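Local atomic coordinates of neutral ceramidase (PDB entry 2ZWS), a protein that hydrolyses the N-acyl linkage of ceramides to sphingosine and free fatty acid, and also catalyses the reverse synthesis of ceramides, using one zinc ion per subunit. Residues Asn155-Arg160 against Gly247-Asn252. Residues are numbered along the deposited sequence; the frame is centred on the assembly and turned at random. Where two conformers were deposited one is given.
Unlike the reference sequence in segment 155-160: Ser157 (reference Asn).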
# COMPACT_ATOMS: atom_id res chain seq x y z
N ASN A 155 11.43 18.66 2.10
CA ASN A 155 10.70 19.26 0.97
C ASN A 155 9.83 18.23 0.19
O ASN A 155 9.42 18.48 -0.96
CB ASN A 155 11.78 19.83 0.03
CG ASN A 155 11.23 20.77 -1.04
OD1 ASN A 155 10.38 21.63 -0.76
ND2 ASN A 155 11.74 20.64 -2.26
N ALA A 156 9.54 17.10 0.82
CA ALA A 156 8.75 16.05 0.14
C ALA A 156 7.26 16.06 0.53
O ALA A 156 6.42 15.50 -0.20
CB ALA A 156 9.38 14.66 0.40
N SER A 157 6.93 16.67 1.67
CA SER A 157 5.58 16.61 2.24
C SER A 157 5.11 17.95 2.76
O SER A 157 5.89 18.91 2.90
CB SER A 157 5.55 15.61 3.40
OG SER A 157 6.49 15.98 4.39
N ARG A 158 3.81 18.03 3.03
CA ARG A 158 3.23 19.23 3.63
C ARG A 158 2.02 18.82 4.45
O ARG A 158 1.37 17.80 4.14
CB ARG A 158 2.86 20.27 2.56
CG ARG A 158 1.75 19.83 1.61
CD ARG A 158 1.35 20.96 0.65
NE ARG A 158 0.55 22.00 1.31
CZ ARG A 158 -0.76 21.92 1.57
NH1 ARG A 158 -1.46 20.86 1.19
NH2 ARG A 158 -1.36 22.91 2.20
N ASN A 159 1.72 19.57 5.50
CA ASN A 159 0.55 19.26 6.30
C ASN A 159 -0.70 19.79 5.63
O ASN A 159 -0.79 20.99 5.32
CB ASN A 159 0.69 19.86 7.71
CG ASN A 159 -0.29 19.27 8.68
OD1 ASN A 159 -1.52 19.41 8.53
ND2 ASN A 159 0.24 18.61 9.72
N ARG A 160 -1.69 18.93 5.46
CA ARG A 160 -2.92 19.32 4.76
C ARG A 160 -4.03 19.80 5.70
O ARG A 160 -5.12 20.19 5.26
CB ARG A 160 -3.39 18.15 3.87
CG ARG A 160 -3.90 17.00 4.65
CD ARG A 160 -4.26 15.81 3.78
NE ARG A 160 -4.96 14.81 4.57
CZ ARG A 160 -5.39 13.64 4.09
NH1 ARG A 160 -5.18 13.31 2.80
NH2 ARG A 160 -6.05 12.81 4.88
N GLY A 247 -1.36 10.70 8.47
CA GLY A 247 -2.78 11.01 8.39
C GLY A 247 -3.06 12.41 7.87
O GLY A 247 -4.05 12.64 7.14
N ASN A 248 -2.23 13.38 8.25
CA ASN A 248 -2.46 14.76 7.85
C ASN A 248 -1.36 15.30 6.93
O ASN A 248 -1.16 16.51 6.84
CB ASN A 248 -2.71 15.70 9.08
CG ASN A 248 -1.60 15.60 10.15
OD1 ASN A 248 -0.70 14.75 10.05
ND2 ASN A 248 -1.65 16.49 11.15
N LEU A 249 -0.67 14.40 6.22
CA LEU A 249 0.46 14.78 5.37
C LEU A 249 0.24 14.41 3.90
O LEU A 249 0.03 13.23 3.56
CB LEU A 249 1.75 14.12 5.87
CG LEU A 249 2.31 14.58 7.21
CD1 LEU A 249 3.40 13.62 7.65
CD2 LEU A 249 2.90 15.96 7.04
N SER A 250 0.37 15.41 3.05
CA SER A 250 0.25 15.28 1.59
C SER A 250 1.61 15.45 0.92
O SER A 250 2.54 16.06 1.49
CB SER A 250 -0.61 16.42 1.05
OG SER A 250 -1.94 16.31 1.49
N PRO A 251 1.73 15.01 -0.34
CA PRO A 251 2.95 15.36 -1.08
C PRO A 251 3.08 16.89 -1.15
O PRO A 251 2.06 17.63 -1.27
CB PRO A 251 2.70 14.80 -2.48
CG PRO A 251 1.68 13.70 -2.25
CD PRO A 251 0.79 14.21 -1.15
N ASN A 252 4.30 17.36 -1.08
CA ASN A 252 4.54 18.77 -1.31
C ASN A 252 4.23 19.11 -2.77
O ASN A 252 4.30 18.24 -3.65
CB ASN A 252 6.00 19.08 -1.03
CG ASN A 252 6.31 20.57 -0.99
OD1 ASN A 252 5.41 21.43 -0.86
ND2 ASN A 252 7.58 20.89 -1.17
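Arg158 and Ser250 form the hydrogen-bonded pair of a two-stranded antiparallel ribbon, Arg158 N giving to Ser250 O and Ser250 N to Arg158 O, each at 2.8 Å, while the axes of strands 157-159 and 249-251, at 140° between their N-to-C directions, show a marked twist. The same pattern continues beyond the strands through Arg160 N to Asn248 O (2.8 Å) and Asn252 N to Ala156 O (3.0 Å). Past the latter bond, the Asn252 side chain adds one of its own: ND2 reaches Asn155 O with the acceptor close to its amide plane, but it approaches from above the carbonyl plane. Ser250, probably the catalytic nucleophile, shares a face with Arg158. Its OG, beside the backbone N (chi1 -67°), is flanked by the aliphatic part of Arg160, with CB and CD each 3.3 Å from the hydroxyl oxygen. From CG to NE the Arg160 chain is extended, which carries the guanidinium past Asn248 towards Gly247 O, 3.0 Å from NH2. That group is tied further by a salt bridge from NE to Glu461 and a hydrogen bond from NH2 to the zinc ligand Tyr448, so the ribbon is joined directly to the zinc site. Asn159 and Leu249 share the opposite face; the Asn159 amide meets that of Asn248, planes 74° apart, but they use different partners, Asn159 bonding to Ser161 and Gly177 and Asn248 to Val414. Leu249 CD2 packs 3.8 Å from Arg158 O and also touches Ile178. Bonds from Leu249 O to ND1 of the zinc ligand His204, and between the Gly247 and Phe412 backbones, tie strand 249-251 and its lead-in, whereas helix 265-286 borders the far end, where Ile272 meets Pro251 and Arg275 meets Ala156 and Asn252.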